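Local atomic coordinates of DUF192 domain-containing protein (Novosphingobium aromaticivorans, PDB entry 3M7A), a protein that is of unknown function, belongs to the DUF192 (COG1430) family and is predicted to be made with a lipoprotein signal. Residues A[75-78]-A[79-82]; A[124-127]-A[128-131]. All blocks are in the same frame, centred on the assembly; numbering follows the deposited sequence.

How the interactions relate
Interaction 1 (75-78 with 79-82) is a beta turn in the loop between strands 72-75 and 84-89, and interaction 2 (124-127 with 128-131) is the short helix that follows strand 118-123. Their centres lie 18 Å apart, and the nearest atoms stay about 6 Å from each other, so the two do not touch. Strand 84-89 ties them together: it begins a few residues after the turn, M77 packs on its first residue, L84, and the next one, D85, bonds the backbone of G125 and A127 at the start of the helix. Neither contact is tied to a known active site; a 1,2-ethanediol, probably from the crystallisation liquor, sits about 3 Å from the R129 side chain.

Interaction 1. Residues A[75-78]-A[79-82]; sequences FWMR and NTVI
M77 reaches forward from the first position of the turn to T80 and I82. With CG beside the backbone N (chi1 -64°) and further bends at the next two torsions, the selenomethionine chain carries CE to 3.5 Å from T80 CG2, a tight contact, and to 3.2 Å from I82 O, a buried carbonyl with no hydrogen-bond partner in the model. M77 O accepts T80 N at 3.0 Å, the bond that closes the turn. R78, at the second position, lies alongside N79 in the conformer given, its CG 3.8 Å from N79 ND2 and the two flat groups turned 49° apart. In this conformer its CB sits over the ring of W76, while NE makes a salt bridge to E107. R78 O receives a weak hydrogen bond from T80 OG1 at 3.3 Å. Without the hydroxyl and methyl of T80, as with an alanine here, R78 O would probably lose its weak side-chain donor and a gap would be likely to open beside the selenomethionine methyl. The four residues M77 to T80 form a type II beta turn, with N79 at its third position in a left-handed backbone conformation, within the loop joining strands 72-75 and 84-89.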
loop_
_atom_site.group_PDB
_atom_site.type_symbol
_atom_site.label_atom_id
_atom_site.label_comp_id
_atom_site.label_asym_id
_atom_site.label_seq_id
_atom_site.Cartn_x
_atom_site.Cartn_y
_atom_site.Cartn_z
ATOM N N PHE A 75 0.720 -8.418 -8.979
ATOM C CA PHE A 75 -0.444 -7.540 -9.071
ATOM C C PHE A 75 -0.741 -7.196 -10.531
ATOM O O PHE A 75 0.072 -7.436 -11.429
ATOM C CB PHE A 75 -0.201 -6.278 -8.231
ATOM C CG PHE A 75 -0.486 -6.474 -6.775
ATOM C CD1 PHE A 75 0.298 -7.277 -5.999
ATOM C CD2 PHE A 75 -1.579 -5.890 -6.193
ATOM C CE1 PHE A 75 0.011 -7.482 -4.674
ATOM C CE2 PHE A 75 -1.857 -6.081 -4.884
ATOM C CZ PHE A 75 -1.075 -6.889 -4.113
ATOM N N TRP A 76 -1.915 -6.634 -10.774
ATOM C CA TRP A 76 -2.247 -6.029 -12.056
ATOM C C TRP A 76 -3.274 -4.921 -11.849
ATOM O O TRP A 76 -3.710 -4.699 -10.741
ATOM C CB TRP A 76 -2.757 -7.060 -13.073
ATOM C CG TRP A 76 -4.083 -7.705 -12.786
ATOM C CD1 TRP A 76 -4.783 -7.686 -11.624
ATOM C CD2 TRP A 76 -4.840 -8.499 -13.707
ATOM N NE1 TRP A 76 -5.935 -8.432 -11.759
ATOM C CE2 TRP A 76 -5.993 -8.926 -13.035
ATOM C CE3 TRP A 76 -4.665 -8.861 -15.043
ATOM C CZ2 TRP A 76 -6.951 -9.750 -13.640
ATOM C CZ3 TRP A 76 -5.620 -9.654 -15.647
ATOM C CH2 TRP A 76 -6.752 -10.079 -14.947
HETATM N N MSE A 77 -3.638 -4.237 -12.937
HETATM C CA MSE A 77 -4.469 -3.059 -12.872
HETATM C C MSE A 77 -5.804 -3.228 -13.602
HETATM O O MSE A 77 -6.489 -2.257 -13.877
HETATM C CB MSE A 77 -3.693 -1.845 -13.387
HETATM C CG MSE A 77 -2.483 -1.491 -12.531
HETATM SE SE MSE A 77 -2.935 -0.773 -10.783
HETATM C CE MSE A 77 -3.291 1.027 -11.385
ATOM N N ARG A 78 -6.220 -4.474 -13.841
ATOM C CA ARG A 78 -7.558 -4.704 -14.372
ATOM C C ARG A 78 -8.585 -3.984 -13.473
ATOM O O ARG A 78 -8.510 -4.069 -12.240
ATOM C CB ARG A 78 -7.866 -6.202 -14.484
ATOM C CG ARG A 78 -9.302 -6.479 -14.992
ATOM C CD ARG A 78 -9.636 -7.898 -15.391
ATOM N NE ARG A 78 -9.133 -8.233 -16.723
ATOM C CZ ARG A 78 -9.372 -9.388 -17.342
ATOM N NH1 ARG A 78 -10.098 -10.335 -16.755
ATOM N NH2 ARG A 78 -8.875 -9.601 -18.552
ATOM N N ASN A 79 -9.531 -3.270 -14.107
ATOM C CA ASN A 79 -10.584 -2.522 -13.413
ATOM C C ASN A 79 -10.124 -1.424 -12.466
ATOM O O ASN A 79 -10.941 -0.887 -11.749
ATOM C CB ASN A 79 -11.543 -3.462 -12.650
ATOM C CG ASN A 79 -12.305 -4.392 -13.563
ATOM O OD1 ASN A 79 -12.716 -3.991 -14.665
ATOM N ND2 ASN A 79 -12.540 -5.610 -13.106
ATOM N N THR A 80 -8.845 -1.078 -12.504
ATOM C CA THR A 80 -8.306 -0.029 -11.656
ATOM C C THR A 80 -8.189 1.233 -12.485
ATOM O O THR A 80 -7.495 1.274 -13.506
ATOM C CB THR A 80 -6.996 -0.463 -10.984
ATOM O OG1 THR A 80 -7.235 -1.706 -10.296
ATOM C CG2 THR A 80 -6.473 0.591 -10.017
ATOM N N VAL A 81 -8.889 2.249 -11.999
ATOM C CA VAL A 81 -9.130 3.504 -12.707
ATOM C C VAL A 81 -8.072 4.579 -12.436
ATOM O O VAL A 81 -7.839 5.470 -13.270
ATOM C CB VAL A 81 -10.519 4.061 -12.262
ATOM C CG1 VAL A 81 -10.855 5.382 -12.930
ATOM C CG2 VAL A 81 -11.601 2.998 -12.482
ATOM N N ILE A 82 -7.468 4.506 -11.252
ATOM C CA ILE A 82 -6.500 5.494 -10.827
ATOM C C ILE A 82 -5.104 4.885 -10.838
ATOM O O ILE A 82 -4.940 3.690 -10.561
ATOM C CB ILE A 82 -6.841 6.068 -9.431
ATOM C CG1 ILE A 82 -6.845 4.993 -8.338
ATOM C CG2 ILE A 82 -8.188 6.793 -9.472
ATOM C CD1 ILE A 82 -6.953 5.544 -6.911
#

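Interaction 2. Residues A[124-127]-A[128-131]; sequences GGLA and ARLG
A helix of little more than one turn, residues 126-130, is opened by G125 at its N-cap and closed by a Schellman motif at G131. L126 and L130, one turn apart, carry the side-chain part of the contact. L126 CG, anti to its own backbone N (chi1 -172°), meets L130 CD1 at 3.6 Å, and L126 CD1 comes to 3.8 Å from L130 CG, the two branched ends crossing at a slant. L130 takes a different first torsion, with CG anti to the carbonyl carbon (chi1 -66°), which lays CG 3.3 Å from L126 O. That same oxygen accepts L130 N at 2.9 Å; polar and apolar contacts therefore join the same two residues. Both leucines also pack on F36 of strand 32-41, and L130 on H34 as well.

One step earlier, R129 N bonds to G125 O at 3.2 Å. R129 sends an extended chain away from the helix, and its CD, 4.1 Å from L126 CD1, brushes the leucine side chain. At the start, D85 accepts the N-H groups of G125 and A127 with its two carboxylate oxygens, and this negative charge is likely to suit the helix dipole. At the end, G131 N gives a weak bond to A127 O at 2.9 Å and a second weak one to A128 O, while I132 N also turns back to A127 O. G131 takes a positive phi of 89°, and with its backbone angles a side chain would collide with the carbonyl oxygen of L130. Such a glycine C-prime is characteristic of the Schellman motif, which here turns the chain out of the helix on its way to strand 137-139.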
loop_
_atom_site.group_PDB
_atom_site.type_symbol
_atom_site.label_atom_id
_atom_site.label_comp_id
_atom_site.label_asym_id
_atom_site.label_seq_id
_atom_site.Cartn_x
_atom_site.Cartn_y
_atom_site.Cartn_z
ATOM N N GLY A 124 -0.375 7.005 -7.567
ATOM C CA GLY A 124 0.683 6.920 -8.529
ATOM C C GLY A 124 1.621 8.092 -8.433
ATOM O O GLY A 124 1.181 9.247 -8.393
ATOM N N GLY A 125 2.917 7.795 -8.447
ATOM C CA GLY A 125 3.966 8.806 -8.391
ATOM C C GLY A 125 4.311 9.309 -7.010
ATOM O O GLY A 125 5.281 10.046 -6.831
ATOM N N LEU A 126 3.514 8.941 -6.012
ATOM C CA LEU A 126 3.680 9.488 -4.690
ATOM C C LEU A 126 4.938 8.981 -4.001
ATOM O O LEU A 126 5.550 9.702 -3.220
ATOM C CB LEU A 126 2.392 9.287 -3.828
ATOM C CG LEU A 126 2.336 9.971 -2.465
ATOM C CD1 LEU A 126 2.503 11.497 -2.586
ATOM C CD2 LEU A 126 1.008 9.643 -1.786
ATOM N N ALA A 127 5.311 7.725 -4.246
ATOM C CA ALA A 127 6.504 7.190 -3.568
ATOM C C ALA A 127 7.719 8.046 -3.899
ATOM O O ALA A 127 8.488 8.397 -3.003
ATOM C CB ALA A 127 6.753 5.731 -3.902
ATOM N N ALA A 128 7.899 8.379 -5.175
ATOM C CA ALA A 128 9.055 9.179 -5.559
ATOM C C ALA A 128 8.951 10.610 -5.057
ATOM O O ALA A 128 9.953 11.223 -4.671
ATOM C CB ALA A 128 9.285 9.141 -7.099
ATOM N N ARG A 129 7.755 11.174 -5.072
ATOM C CA ARG A 129 7.589 12.528 -4.540
ATOM C C ARG A 129 8.007 12.585 -3.067
ATOM O O ARG A 129 8.628 13.550 -2.620
ATOM C CB ARG A 129 6.153 13.003 -4.689
ATOM C CG ARG A 129 5.884 14.327 -3.948
ATOM C CD ARG A 129 4.442 14.758 -4.087
ATOM N NE ARG A 129 4.154 15.946 -3.287
ATOM C CZ ARG A 129 4.304 17.197 -3.682
ATOM N NH1 ARG A 129 4.714 17.481 -4.898
ATOM N NH2 ARG A 129 4.028 18.188 -2.832
ATOM N N LEU A 130 7.673 11.534 -2.329
ATOM C CA LEU A 130 7.944 11.437 -0.888
ATOM C C LEU A 130 9.338 10.979 -0.534
ATOM O O LEU A 130 9.810 11.239 0.584
ATOM C CB LEU A 130 6.915 10.517 -0.220
ATOM C CG LEU A 130 5.470 11.020 -0.220
ATOM C CD1 LEU A 130 4.554 9.972 0.419
ATOM C CD2 LEU A 130 5.318 12.374 0.451
ATOM N N GLY A 131 9.984 10.289 -1.454
ATOM C CA GLY A 131 11.272 9.702 -1.195
ATOM C C GLY A 131 11.265 8.305 -0.616
ATOM O O GLY A 131 12.294 7.877 -0.093
#